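Local coordinates for proteasome assembly chaperone family protein (Pyrococcus furiosus, PDB 3VR0), which acts as an archaeal proteasome activator, PbaB, a homolog of proteasome assembly factors that belongs to the PAC2 family, at residues E26-Y31 with F89-S94; F35-P40 with G191-L196; L65-F70 with F120-K125; E83-E88 with T106-V111; R136-M141 with R203-I208. One frame throughout, in Å; residues are numbered along the deposited sequence.

Interaction 1: residues E26-Y31 with F89-S94; sequences ERPDIY and FYYWKS
Pro28 sets its CB over one face of the Tyr91 ring, and this is the tight part of the contact. Pro28 CB stands 3.5 Å from the centroid of the Tyr91 ring, almost on the ring normal, a CH-pi contact, while Pro28 CG comes nearest to Tyr91 CD2. Ile30 adds CG2 obliquely against Tyr91 CD1 at 3.9 Å. The ring is raised to the loop because Tyr91 CG sits between its backbone N and carbonyl carbon (chi1 77°). Toward solvent the grip slackens. Lys93 bends at its last torsion and brings NZ to Asp29 O at 3.1 Å, with a weaker, salt-bridging reach of 3.4 Å from NZ to Asp29 OD2. One water accepts from Asp29 N and makes only a long, weak link to Tyr91 OH. Asp29 itself centres an inverse gamma turn. The loop after strand 21-24 thus lies over the end of strand 87-92, with Pro28 also resting on Phe62 of strand 60-66 and Ile30 on Ile103 of strand 102-107.

Interaction 2: residues F35-P40 with G191-L196; sequences FIEGLP and GAAGLL
Apolar contacts join Leu196 and Ala192, on the first turns of helix 192-202, to strand 34-37 and the residues just after it. Leu196 CD1 lies 3.7 Å from Glu37 CB and equally near its CG, and the same methyl comes obliquely to the Phe35 ring, 3.9 Å from CE2. Further along, Leu39 CD1 meets Ala192 CB at 3.6 Å. The axes of strand 35-37 and helix 192-196 run roughly antiparallel, at 151°, and the helix packs on a face of the central mixed sheet.

The polar part belongs to Glu37. Its chain turns at chi2 (-87°), which lays the carboxylate against the start of the helix: OE1 is 3.5 Å from Ala193 CA, a touch without a hydrogen bond. Glu37 OE2 instead accepts from Leu39 N at 2.8 Å, met from above the carboxylate plane in a nearly straight bond. Burial disfavours charge on Glu37, but the nearby helix N-terminus and the bond from Leu39 N could offset that cost.

Interaction 3: residues L65-F70 with F120-K125; sequences LYSPHF and FEVAGK
His69 swings its imidazole toward Glu121 with CG opposite the carbonyl carbon (chi1 -66°), while the Glu121 chain answers with CG opposite its backbone N (chi1 -151°) and a bend at chi2. The two flat groups stand 88° apart, carboxylate across ring, with His69 CD2 3.8 Å from Glu121 OE1 and no hydrogen bond between them. Both belong to a gold ion site seen in the crystal. Each polar group has another partner: His69 ND1 bonds to Asp115, Glu121 OE1 and Ser67 OG to Thr20 OG1. The strand end 65-66 runs here into a type I beta turn from Ser67 to Phe70, overlaid by an ST turn in which Ser67 OG accepts from His69 N at 3.1 Å; this turn faces helix 116-131, which covers the sheet carrying strand 60-66. Val122 supplies the apolar side of the contact. Its CG2 touches Ser67 OG at 3.6 Å and approaches the Phe70 ring obliquely, 4.3 Å from CE1, while CG1 is 4.3 Å from Leu65 CD2. The Phe70 ring is held on one face by Ser67 CB, 3.7 Å above its plane. Pro68 of this turn packs on Phe120 of the third subunit.

Interaction 4: residues E83-E88 with T106-V111; sequences ELMKNE and TGDTQV
Asn87 and Gly107 pair across the antiparallel hairpin of strands 87-92 and 102-107, as a non-hydrogen-bonded pair with CA atoms 3.8 Å apart. The next pair, Glu88 with Thr106, is hydrogen-bonded in both directions. The Asn87 side chain reaches on from there. Asn87 CB sits 3.3 Å from Thr106 O. CG, opposite the carbonyl carbon (chi1 -62°), turns the amide along the departing chain. Asn87 ND2 then donates to Thr109 O at 3.1 Å, within both the amide and the carbonyl planes, and weakly to Lys86 O of its own segment. OD1 takes a bond from a water that also donates to Thr109 O, so this carbonyl is gripped twice and the amide's rotation is fixed. Beyond the hairpin, Asp108 reaches back: its N donates to Lys86 O, and OD2 also has a salt bridge to Arg77. The bond from Lys86 N to Asp108 OD2, 3.0 Å long, arrives on the carboxylate's anti side with a bent N-H...O angle of 137°.

Interaction 5: residues R136-M141 with R203-I208; sequences REIITM and RGMFGI
Phe206 and Arg136 lie side by side, pointing the same way, at the start of two neighbouring strands. With CG between its backbone N and carbonyl carbon (chi1 65°), Phe206 brings its ring back over the first strand. Arg136 NH1 comes to the ring's edge, in its plane, 3.8 Å from Phe206 CE2, and the guanidinium is turned 69° from the ring; the salt bridge of its NE to Asp32 anchors the arginine. Glu137 covers one ring face, its CB in a CH-pi contact and its CG 3.4 Å from Phe206 CE1. The carboxylate beyond is engaged by Arg100 and Tyr168. These strands, 137-145 and 206-214, are parallel neighbours in the central mixed sheet, and helix 192-202 leads into the second through a Schellman motif at Gly204. Phe206 N donates to Arg136 O and Ile138 N to Phe206 O; then Ile208 N reaches Ile138 O at 3.1 Å and Thr140 N reaches Ile208 O. Gly207 CA passes 3.1 Å from Ile138 O, a CA-H...O contact. Ile208 sits on the same face as Phe206, its CG2 3.8 Å from Ile139 CG1. On the face that carries Ile138, its CD1 meets Met205 CE, 3.7 Å away, beside Leu127 of helix 116-131.

How the interactions relate
All five contacts reach the one mixed sheet. Interactions 1 and 4 share strand 87-92, their centres about 20 Å apart. Interaction 3 joins neighbouring strand 60-66 to helix 116-131. The centres of interactions 3 and 4 are about 10 Å apart. Interaction 2 lies deepest, its centre about 5 Å from the centre of the chain; the centres of interactions 2 and 5 are about 10 Å apart. Strand 34-37 bonds to strand 137-145 through Phe35, while Gly38 O accepts a hydrogen bond from Thr106 OG1. Helices 116-131 and 192-202 touch where Leu195 and Leu196 meet Phe120 and Ala123. Along the chain, interaction 2 spans both 3 and 4, whereas 4 closes before 5 opens. Distant segments are thus interleaved into one compact PAC2-family fold.

Interaction 1: residues E26-Y31 with F89-S94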
# COMPACT_ATOMS: atom_id res chain seq x y z
N GLU C 26 28.45 13.24 -13.92
CA GLU C 26 28.87 14.38 -14.75
C GLU C 26 27.70 14.74 -15.65
O GLU C 26 26.80 13.94 -15.88
CB GLU C 26 30.08 13.96 -15.62
CG GLU C 26 29.71 12.82 -16.60
CD GLU C 26 30.77 12.55 -17.67
OE1 GLU C 26 31.31 13.53 -18.25
OE2 GLU C 26 31.06 11.35 -17.91
N ARG C 27 27.78 15.92 -16.23
CA ARG C 27 26.91 16.34 -17.28
C ARG C 27 27.55 16.14 -18.65
O ARG C 27 28.38 16.96 -19.10
CB ARG C 27 26.61 17.81 -17.13
CG ARG C 27 26.18 18.19 -15.70
CD ARG C 27 24.86 18.93 -15.89
NE ARG C 27 24.01 18.42 -14.88
CZ ARG C 27 22.70 18.42 -14.94
NH1 ARG C 27 22.07 18.91 -16.00
NH2 ARG C 27 22.06 17.89 -13.93
N PRO C 28 27.09 15.12 -19.38
CA PRO C 28 27.69 14.80 -20.68
C PRO C 28 27.36 15.83 -21.73
O PRO C 28 26.33 16.57 -21.68
CB PRO C 28 27.08 13.41 -21.03
CG PRO C 28 26.53 12.88 -19.66
CD PRO C 28 26.03 14.16 -19.01
N ASP C 29 28.26 15.84 -22.69
CA ASP C 29 28.24 16.79 -23.77
C ASP C 29 27.34 16.20 -24.84
O ASP C 29 27.82 15.70 -25.90
CB ASP C 29 29.69 17.00 -24.30
CG ASP C 29 29.73 17.95 -25.48
OD1 ASP C 29 28.76 18.70 -25.63
OD2 ASP C 29 30.73 17.96 -26.24
N ILE C 30 26.03 16.24 -24.59
CA ILE C 30 25.13 15.62 -25.54
C ILE C 30 24.02 16.55 -25.80
O ILE C 30 23.73 17.39 -24.97
CB ILE C 30 24.55 14.27 -25.05
CG1 ILE C 30 23.69 14.40 -23.74
CG2 ILE C 30 25.68 13.29 -24.97
CD1 ILE C 30 23.39 13.01 -23.06
N TYR C 31 23.39 16.43 -26.94
CA TYR C 31 22.22 17.24 -27.13
C TYR C 31 21.12 16.60 -27.95
O TYR C 31 21.36 15.86 -28.89
CB TYR C 31 22.57 18.61 -27.72
CG TYR C 31 21.36 19.52 -27.53
CD1 TYR C 31 20.74 19.60 -26.26
CD2 TYR C 31 20.79 20.23 -28.63
CE1 TYR C 31 19.63 20.39 -26.05
CE2 TYR C 31 19.63 21.03 -28.42
CZ TYR C 31 19.07 21.09 -27.12
OH TYR C 31 17.96 21.86 -26.85
N PHE C 89 22.02 5.09 -15.83
CA PHE C 89 21.93 5.78 -17.09
C PHE C 89 23.31 5.81 -17.76
O PHE C 89 24.31 6.13 -17.09
CB PHE C 89 21.46 7.23 -16.90
CG PHE C 89 20.07 7.36 -16.39
CD1 PHE C 89 18.99 7.63 -17.28
CD2 PHE C 89 19.81 7.29 -15.03
CE1 PHE C 89 17.69 7.81 -16.79
CE2 PHE C 89 18.47 7.45 -14.53
CZ PHE C 89 17.44 7.72 -15.39
N TYR C 90 23.35 5.47 -19.06
CA TYR C 90 24.57 5.50 -19.87
C TYR C 90 24.35 6.48 -21.00
O TYR C 90 23.22 6.65 -21.47
CB TYR C 90 24.85 4.12 -20.49
CG TYR C 90 25.26 3.09 -19.48
CD1 TYR C 90 26.58 2.71 -19.33
CD2 TYR C 90 24.32 2.51 -18.64
CE1 TYR C 90 26.95 1.77 -18.37
CE2 TYR C 90 24.66 1.58 -17.70
CZ TYR C 90 25.97 1.22 -17.55
OH TYR C 90 26.27 0.29 -16.60
N TYR C 91 25.41 7.14 -21.47
CA TYR C 91 25.20 7.95 -22.67
C TYR C 91 26.14 7.56 -23.81
O TYR C 91 27.22 6.97 -23.60
CB TYR C 91 25.37 9.45 -22.36
CG TYR C 91 26.84 9.88 -22.22
CD1 TYR C 91 27.57 10.36 -23.33
CD2 TYR C 91 27.48 9.78 -20.99
CE1 TYR C 91 28.92 10.77 -23.20
CE2 TYR C 91 28.79 10.18 -20.82
CZ TYR C 91 29.52 10.66 -21.93
OH TYR C 91 30.81 11.05 -21.73
N TRP C 92 25.74 7.94 -25.01
CA TRP C 92 26.62 7.75 -26.17
C TRP C 92 26.58 9.04 -26.94
O TRP C 92 25.49 9.57 -27.22
CB TRP C 92 26.14 6.62 -27.07
CG TRP C 92 26.97 6.35 -28.28
CD1 TRP C 92 28.18 5.67 -28.32
CD2 TRP C 92 26.63 6.66 -29.64
NE1 TRP C 92 28.59 5.55 -29.64
CE2 TRP C 92 27.67 6.16 -30.46
CE3 TRP C 92 25.55 7.34 -30.25
CZ2 TRP C 92 27.67 6.30 -31.87
CZ3 TRP C 92 25.53 7.48 -31.65
CH2 TRP C 92 26.61 6.95 -32.45
N LYS C 93 27.76 9.57 -27.24
CA LYS C 93 27.83 10.81 -28.02
C LYS C 93 28.09 10.41 -29.46
O LYS C 93 29.03 9.69 -29.73
CB LYS C 93 28.93 11.74 -27.48
CG LYS C 93 29.02 13.13 -28.17
CD LYS C 93 30.30 13.91 -27.71
CE LYS C 93 30.43 15.29 -28.44
NZ LYS C 93 29.15 16.06 -28.63
N SER C 94 27.23 10.81 -30.38
CA SER C 94 27.48 10.46 -31.79
C SER C 94 28.77 11.13 -32.33
O SER C 94 29.05 12.29 -32.00
CB SER C 94 26.33 10.92 -32.65
OG SER C 94 26.69 10.77 -34.01
O HOH W 1 30.60 14.37 -22.47

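Interaction 2: residues F35-P40 with G191-L196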
# COMPACT_ATOMS: atom_id res chain seq x y z
N PHE C 35 16.14 9.05 -25.77
CA PHE C 35 16.13 8.26 -24.54
C PHE C 35 15.70 6.82 -24.80
O PHE C 35 14.57 6.56 -25.18
CB PHE C 35 15.17 8.95 -23.55
CG PHE C 35 15.07 8.31 -22.18
CD1 PHE C 35 16.14 7.64 -21.62
CD2 PHE C 35 13.89 8.46 -21.40
CE1 PHE C 35 16.05 7.06 -20.35
CE2 PHE C 35 13.81 7.88 -20.12
CZ PHE C 35 14.87 7.19 -19.60
N ILE C 36 16.55 5.87 -24.52
CA ILE C 36 16.22 4.50 -24.76
C ILE C 36 16.09 3.71 -23.45
O ILE C 36 16.99 3.77 -22.60
CB ILE C 36 17.31 3.80 -25.60
CG1 ILE C 36 17.52 4.55 -26.92
CG2 ILE C 36 16.89 2.33 -25.95
CD1 ILE C 36 18.57 3.90 -27.77
N GLU C 37 14.97 2.96 -23.32
CA GLU C 37 14.68 2.23 -22.05
C GLU C 37 14.68 0.71 -22.22
O GLU C 37 13.97 0.17 -23.07
CB GLU C 37 13.36 2.68 -21.42
CG GLU C 37 12.93 1.82 -20.19
CD GLU C 37 12.13 0.59 -20.59
OE1 GLU C 37 11.47 0.64 -21.63
OE2 GLU C 37 12.18 -0.46 -19.91
N GLY C 38 15.51 0.05 -21.43
CA GLY C 38 15.55 -1.41 -21.35
C GLY C 38 15.68 -1.87 -19.91
O GLY C 38 16.71 -2.39 -19.48
N LEU C 39 14.61 -1.67 -19.14
CA LEU C 39 14.54 -2.13 -17.77
C LEU C 39 14.06 -3.61 -17.73
O LEU C 39 13.57 -4.12 -18.72
CB LEU C 39 13.59 -1.22 -17.03
CG LEU C 39 14.22 0.18 -16.82
CD1 LEU C 39 13.16 1.18 -16.45
CD2 LEU C 39 15.30 0.10 -15.75
N PRO C 40 14.19 -4.30 -16.57
CA PRO C 40 13.69 -5.69 -16.52
C PRO C 40 12.22 -5.76 -16.77
O PRO C 40 11.49 -4.85 -16.41
CB PRO C 40 14.01 -6.13 -15.10
CG PRO C 40 15.19 -5.30 -14.75
CD PRO C 40 14.88 -3.95 -15.32
N GLY C 191 4.23 -0.85 -16.85
CA GLY C 191 5.53 -0.41 -16.32
C GLY C 191 6.23 0.63 -17.20
O GLY C 191 5.60 1.26 -17.99
N ALA C 192 7.55 0.77 -17.06
CA ALA C 192 8.30 1.86 -17.71
C ALA C 192 8.22 1.85 -19.22
O ALA C 192 8.07 2.91 -19.84
CB ALA C 192 9.74 1.87 -17.23
N ALA C 193 8.22 0.67 -19.84
CA ALA C 193 8.03 0.64 -21.31
C ALA C 193 6.79 1.37 -21.76
O ALA C 193 6.71 1.91 -22.91
CB ALA C 193 8.03 -0.78 -21.83
N GLY C 194 5.80 1.43 -20.88
CA GLY C 194 4.59 2.18 -21.17
C GLY C 194 4.57 3.55 -20.55
O GLY C 194 4.28 4.52 -21.25
N LEU C 195 4.80 3.66 -19.24
CA LEU C 195 4.65 4.97 -18.56
C LEU C 195 5.57 6.07 -19.10
O LEU C 195 5.16 7.23 -19.19
CB LEU C 195 4.92 4.84 -17.05
CG LEU C 195 3.90 4.07 -16.20
CD1 LEU C 195 4.09 4.40 -14.75
CD2 LEU C 195 2.44 4.39 -16.69
N LEU C 196 6.81 5.70 -19.49
CA LEU C 196 7.72 6.75 -20.07
C LEU C 196 7.07 7.42 -21.23
O LEU C 196 7.16 8.65 -21.37
CB LEU C 196 9.09 6.19 -20.45
CG LEU C 196 9.87 5.74 -19.20
CD1 LEU C 196 11.18 5.00 -19.60
CD2 LEU C 196 10.17 6.91 -18.30

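Interaction 3: residues L65-F70 with F120-K125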
# COMPACT_ATOMS: atom_id res chain seq x y z
N LEU C 65 20.02 5.75 -10.43
CA LEU C 65 18.74 6.06 -9.78
C LEU C 65 18.51 5.10 -8.62
O LEU C 65 18.65 3.90 -8.78
CB LEU C 65 17.62 6.01 -10.81
CG LEU C 65 16.20 6.37 -10.36
CD1 LEU C 65 15.38 6.91 -11.55
CD2 LEU C 65 15.47 5.13 -9.69
N TYR C 66 18.16 5.61 -7.47
CA TYR C 66 17.74 4.78 -6.37
C TYR C 66 16.34 5.21 -5.97
O TYR C 66 15.99 6.39 -6.08
CB TYR C 66 18.67 4.99 -5.16
CG TYR C 66 20.14 4.64 -5.46
CD1 TYR C 66 20.60 3.34 -5.34
CD2 TYR C 66 21.05 5.63 -5.92
CE1 TYR C 66 21.94 3.01 -5.62
CE2 TYR C 66 22.41 5.32 -6.21
CZ TYR C 66 22.84 4.03 -6.05
OH TYR C 66 24.17 3.71 -6.29
N SER C 67 15.57 4.27 -5.44
CA SER C 67 14.20 4.56 -5.06
C SER C 67 13.74 3.82 -3.82
O SER C 67 13.93 2.61 -3.72
CB SER C 67 13.28 4.12 -6.19
OG SER C 67 11.96 4.51 -5.85
N PRO C 68 13.11 4.53 -2.91
CA PRO C 68 12.50 3.94 -1.70
C PRO C 68 11.22 3.15 -2.07
O PRO C 68 10.65 2.51 -1.18
CB PRO C 68 12.16 5.18 -0.83
CG PRO C 68 11.84 6.30 -1.99
CD PRO C 68 13.01 6.02 -2.91
N HIS C 69 10.80 3.17 -3.35
CA HIS C 69 9.70 2.33 -3.85
C HIS C 69 10.20 1.01 -4.41
O HIS C 69 9.39 0.15 -4.76
CB HIS C 69 8.89 3.04 -4.92
CG HIS C 69 8.16 4.23 -4.40
ND1 HIS C 69 6.93 4.14 -3.77
CD2 HIS C 69 8.51 5.55 -4.35
CE1 HIS C 69 6.55 5.34 -3.38
NE2 HIS C 69 7.49 6.22 -3.72
N PHE C 70 11.53 0.83 -4.51
CA PHE C 70 12.07 -0.45 -4.98
C PHE C 70 12.01 -1.44 -3.82
O PHE C 70 11.86 -1.03 -2.67
CB PHE C 70 13.54 -0.30 -5.41
CG PHE C 70 13.73 0.38 -6.76
CD1 PHE C 70 12.66 0.50 -7.66
CD2 PHE C 70 14.99 0.87 -7.14
CE1 PHE C 70 12.85 1.11 -8.95
CE2 PHE C 70 15.19 1.51 -8.42
CZ PHE C 70 14.11 1.62 -9.32
N PHE C 120 4.83 5.69 -11.26
CA PHE C 120 4.67 7.00 -11.83
C PHE C 120 5.77 7.92 -11.33
O PHE C 120 6.28 8.74 -12.08
CB PHE C 120 3.30 7.62 -11.52
CG PHE C 120 2.16 7.03 -12.33
CD1 PHE C 120 1.73 7.66 -13.50
CD2 PHE C 120 1.56 5.84 -11.95
CE1 PHE C 120 0.70 7.10 -14.26
CE2 PHE C 120 0.55 5.27 -12.69
CZ PHE C 120 0.12 5.90 -13.85
N GLU C 121 6.09 7.83 -10.03
CA GLU C 121 7.12 8.64 -9.45
C GLU C 121 8.50 8.34 -10.04
O GLU C 121 9.21 9.26 -10.32
CB GLU C 121 7.23 8.39 -7.96
CG GLU C 121 7.71 9.61 -7.29
CD GLU C 121 8.55 9.32 -6.11
OE1 GLU C 121 9.56 8.60 -6.27
OE2 GLU C 121 8.19 9.82 -5.02
N VAL C 122 8.87 7.06 -10.20
CA VAL C 122 10.17 6.71 -10.80
C VAL C 122 10.21 7.20 -12.29
O VAL C 122 11.15 7.90 -12.70
CB VAL C 122 10.45 5.20 -10.69
CG1 VAL C 122 11.66 4.76 -11.63
CG2 VAL C 122 10.70 4.79 -9.24
N ALA C 123 9.20 6.84 -13.09
CA ALA C 123 9.11 7.31 -14.48
C ALA C 123 9.19 8.84 -14.63
O ALA C 123 9.84 9.36 -15.54
CB ALA C 123 7.81 6.83 -15.08
N GLY C 124 8.48 9.55 -13.76
CA GLY C 124 8.48 10.99 -13.74
C GLY C 124 9.89 11.55 -13.43
O GLY C 124 10.32 12.49 -14.12
N LYS C 125 10.59 10.99 -12.42
CA LYS C 125 11.97 11.43 -12.13
C LYS C 125 12.90 11.15 -13.32
O LYS C 125 13.75 11.97 -13.65
CB LYS C 125 12.56 10.75 -10.89
CG LYS C 125 12.04 11.31 -9.57
CD LYS C 125 12.65 12.71 -9.22
CE LYS C 125 14.16 12.71 -9.27
NZ LYS C 125 14.67 14.04 -8.77

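Interaction 4: residues E83-E88 with T106-V111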
# COMPACT_ATOMS: atom_id res chain seq x y z
N GLU C 83 24.95 -3.47 -2.47
CA GLU C 83 24.41 -2.25 -3.02
C GLU C 83 22.86 -2.27 -3.14
O GLU C 83 22.29 -3.25 -3.59
CB GLU C 83 25.00 -2.02 -4.41
CG GLU C 83 24.84 -0.61 -4.91
CD GLU C 83 25.67 -0.33 -6.16
OE1 GLU C 83 25.82 -1.23 -7.01
OE2 GLU C 83 26.15 0.82 -6.31
N LEU C 84 22.22 -1.16 -2.79
CA LEU C 84 20.81 -0.99 -3.08
C LEU C 84 20.50 -1.29 -4.53
O LEU C 84 21.38 -1.20 -5.42
CB LEU C 84 20.39 0.44 -2.78
CG LEU C 84 20.40 0.94 -1.34
CD1 LEU C 84 20.04 2.42 -1.40
CD2 LEU C 84 19.40 0.18 -0.47
N MET C 85 19.24 -1.63 -4.77
CA MET C 85 18.78 -1.80 -6.12
C MET C 85 18.68 -0.44 -6.79
O MET C 85 18.46 0.59 -6.12
CB MET C 85 17.46 -2.57 -6.12
CG MET C 85 17.70 -4.07 -5.64
SD MET C 85 16.40 -5.14 -6.14
CE MET C 85 15.21 -4.38 -5.11
N LYS C 86 18.92 -0.43 -8.10
CA LYS C 86 19.16 0.83 -8.77
C LYS C 86 18.90 0.69 -10.25
O LYS C 86 18.76 -0.44 -10.78
CB LYS C 86 20.62 1.28 -8.50
CG LYS C 86 21.68 0.40 -9.27
CD LYS C 86 23.14 0.68 -8.81
CE LYS C 86 24.11 -0.10 -9.70
NZ LYS C 86 25.52 0.11 -9.27
N ASN C 87 18.75 1.84 -10.91
CA ASN C 87 18.80 1.89 -12.37
C ASN C 87 20.06 2.71 -12.72
O ASN C 87 20.56 3.49 -11.87
CB ASN C 87 17.55 2.56 -12.95
CG ASN C 87 16.25 1.81 -12.62
OD1 ASN C 87 15.17 2.38 -12.78
ND2 ASN C 87 16.35 0.53 -12.16
N GLU C 88 20.53 2.56 -13.95
CA GLU C 88 21.77 3.19 -14.38
C GLU C 88 21.49 3.87 -15.67
O GLU C 88 20.79 3.30 -16.51
CB GLU C 88 22.86 2.15 -14.60
CG GLU C 88 23.29 1.41 -13.34
CD GLU C 88 24.35 0.32 -13.63
OE1 GLU C 88 24.31 -0.36 -14.71
OE2 GLU C 88 25.25 0.14 -12.77
N THR C 106 19.03 1.26 -17.91
CA THR C 106 18.72 -0.11 -17.53
C THR C 106 18.86 -0.23 -16.00
O THR C 106 19.06 0.76 -15.31
CB THR C 106 19.62 -1.15 -18.31
OG1 THR C 106 19.11 -2.47 -18.14
CG2 THR C 106 21.10 -1.15 -17.86
N GLY C 107 18.78 -1.43 -15.46
CA GLY C 107 18.92 -1.57 -14.02
C GLY C 107 18.46 -2.89 -13.47
O GLY C 107 18.11 -3.82 -14.21
N ASP C 108 18.52 -3.00 -12.14
CA ASP C 108 18.16 -4.22 -11.46
C ASP C 108 16.64 -4.55 -11.55
O ASP C 108 16.26 -5.72 -11.53
CB ASP C 108 18.52 -4.11 -9.98
CG ASP C 108 20.00 -3.86 -9.74
OD1 ASP C 108 20.84 -4.60 -10.27
OD2 ASP C 108 20.33 -2.95 -8.96
N THR C 109 15.76 -3.55 -11.60
CA THR C 109 14.38 -3.83 -11.24
C THR C 109 13.53 -2.67 -11.65
O THR C 109 14.05 -1.58 -11.99
CB THR C 109 14.18 -3.99 -9.66
OG1 THR C 109 12.83 -4.41 -9.36
CG2 THR C 109 14.44 -2.67 -8.90
N GLN C 110 12.23 -2.92 -11.63
CA GLN C 110 11.26 -1.85 -11.66
C GLN C 110 10.59 -1.90 -10.30
O GLN C 110 10.84 -2.82 -9.51
CB GLN C 110 10.23 -2.07 -12.79
CG GLN C 110 10.83 -2.09 -14.20
CD GLN C 110 9.81 -1.79 -15.31
OE1 GLN C 110 8.96 -0.90 -15.18
NE2 GLN C 110 9.91 -2.52 -16.41
N VAL C 111 9.73 -0.93 -10.04
CA VAL C 111 8.97 -0.90 -8.81
C VAL C 111 8.06 -2.16 -8.81
O VAL C 111 7.60 -2.58 -9.88
CB VAL C 111 8.12 0.39 -8.79
CG1 VAL C 111 7.01 0.31 -7.73
CG2 VAL C 111 9.04 1.65 -8.52
O HOH W 2 12.71 1.14 -12.72

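Interaction 5: residues R136-M141 with R203-I208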
# COMPACT_ATOMS: atom_id res chain seq x y z
N ARG C 136 13.60 14.82 -26.18
CA ARG C 136 12.20 14.97 -26.62
C ARG C 136 11.66 13.61 -26.97
O ARG C 136 10.47 13.40 -26.91
CB ARG C 136 12.09 15.88 -27.87
CG ARG C 136 12.61 17.36 -27.64
CD ARG C 136 12.77 18.15 -28.98
NE ARG C 136 13.62 17.40 -29.93
CZ ARG C 136 13.25 17.03 -31.15
NH1 ARG C 136 12.04 17.41 -31.62
NH2 ARG C 136 14.07 16.30 -31.91
N GLU C 137 12.55 12.70 -27.38
CA GLU C 137 12.17 11.53 -28.12
C GLU C 137 12.59 10.29 -27.33
O GLU C 137 13.71 10.23 -26.80
CB GLU C 137 12.86 11.50 -29.50
CG GLU C 137 12.25 10.42 -30.43
CD GLU C 137 12.82 10.45 -31.89
OE1 GLU C 137 13.44 11.45 -32.26
OE2 GLU C 137 12.67 9.44 -32.63
N ILE C 138 11.70 9.30 -27.27
CA ILE C 138 11.88 8.14 -26.39
C ILE C 138 11.67 6.87 -27.16
O ILE C 138 10.72 6.78 -27.90
CB ILE C 138 10.84 8.19 -25.26
CG1 ILE C 138 10.99 9.44 -24.42
CG2 ILE C 138 10.95 6.99 -24.34
CD1 ILE C 138 9.68 9.86 -23.62
N ILE C 139 12.51 5.85 -26.96
CA ILE C 139 12.23 4.56 -27.55
C ILE C 139 12.23 3.56 -26.40
O ILE C 139 13.19 3.49 -25.67
CB ILE C 139 13.35 4.18 -28.57
CG1 ILE C 139 13.39 5.19 -29.74
CG2 ILE C 139 13.10 2.79 -29.09
CD1 ILE C 139 14.50 4.84 -30.80
N THR C 140 11.14 2.81 -26.20
CA THR C 140 11.17 1.79 -25.14
C THR C 140 11.23 0.39 -25.75
O THR C 140 10.65 0.14 -26.77
CB THR C 140 9.97 1.92 -24.17
OG1 THR C 140 8.80 1.72 -24.91
CG2 THR C 140 9.87 3.36 -23.56
N MET C 141 11.92 -0.51 -25.08
CA MET C 141 12.13 -1.82 -25.55
C MET C 141 11.64 -2.74 -24.47
O MET C 141 11.87 -2.50 -23.29
CB MET C 141 13.64 -2.04 -25.75
CG MET C 141 14.28 -0.96 -26.71
SD MET C 141 15.97 -1.43 -27.07
CE MET C 141 16.68 -1.52 -25.45
N ARG C 203 3.95 15.71 -21.43
CA ARG C 203 4.92 16.81 -21.35
C ARG C 203 5.34 17.30 -22.72
O ARG C 203 6.17 18.16 -22.80
CB ARG C 203 6.20 16.34 -20.65
CG ARG C 203 5.98 15.92 -19.28
CD ARG C 203 7.27 15.35 -18.76
NE ARG C 203 7.08 14.85 -17.41
CZ ARG C 203 8.00 14.95 -16.48
NH1 ARG C 203 9.15 15.56 -16.74
NH2 ARG C 203 7.76 14.45 -15.27
N GLY C 204 4.80 16.74 -23.79
CA GLY C 204 5.11 17.25 -25.12
C GLY C 204 6.22 16.47 -25.77
O GLY C 204 6.68 16.83 -26.84
N MET C 205 6.64 15.38 -25.11
CA MET C 205 7.62 14.40 -25.63
C MET C 205 6.92 13.34 -26.49
O MET C 205 5.68 13.29 -26.57
CB MET C 205 8.36 13.72 -24.46
CG MET C 205 9.11 14.71 -23.53
SD MET C 205 9.78 13.88 -22.07
CE MET C 205 11.29 13.07 -22.73
N PHE C 206 7.70 12.47 -27.13
CA PHE C 206 7.10 11.57 -28.13
C PHE C 206 7.99 10.39 -28.33
O PHE C 206 9.18 10.44 -27.94
CB PHE C 206 6.84 12.30 -29.46
CG PHE C 206 8.09 12.79 -30.18
CD1 PHE C 206 8.71 12.00 -31.14
CD2 PHE C 206 8.62 14.06 -29.93
CE1 PHE C 206 9.87 12.47 -31.84
CE2 PHE C 206 9.78 14.53 -30.61
CZ PHE C 206 10.39 13.73 -31.58
N GLY C 207 7.44 9.34 -28.92
CA GLY C 207 8.27 8.20 -29.22
C GLY C 207 7.55 6.93 -29.55
O GLY C 207 6.43 6.97 -30.00
N ILE C 208 8.21 5.81 -29.35
CA ILE C 208 7.73 4.55 -29.88
C ILE C 208 8.08 3.45 -28.88
O ILE C 208 9.11 3.51 -28.25
CB ILE C 208 8.41 4.24 -31.30
CG1 ILE C 208 7.87 2.97 -31.90
CG2 ILE C 208 9.99 4.22 -31.19
CD1 ILE C 208 8.12 2.88 -33.52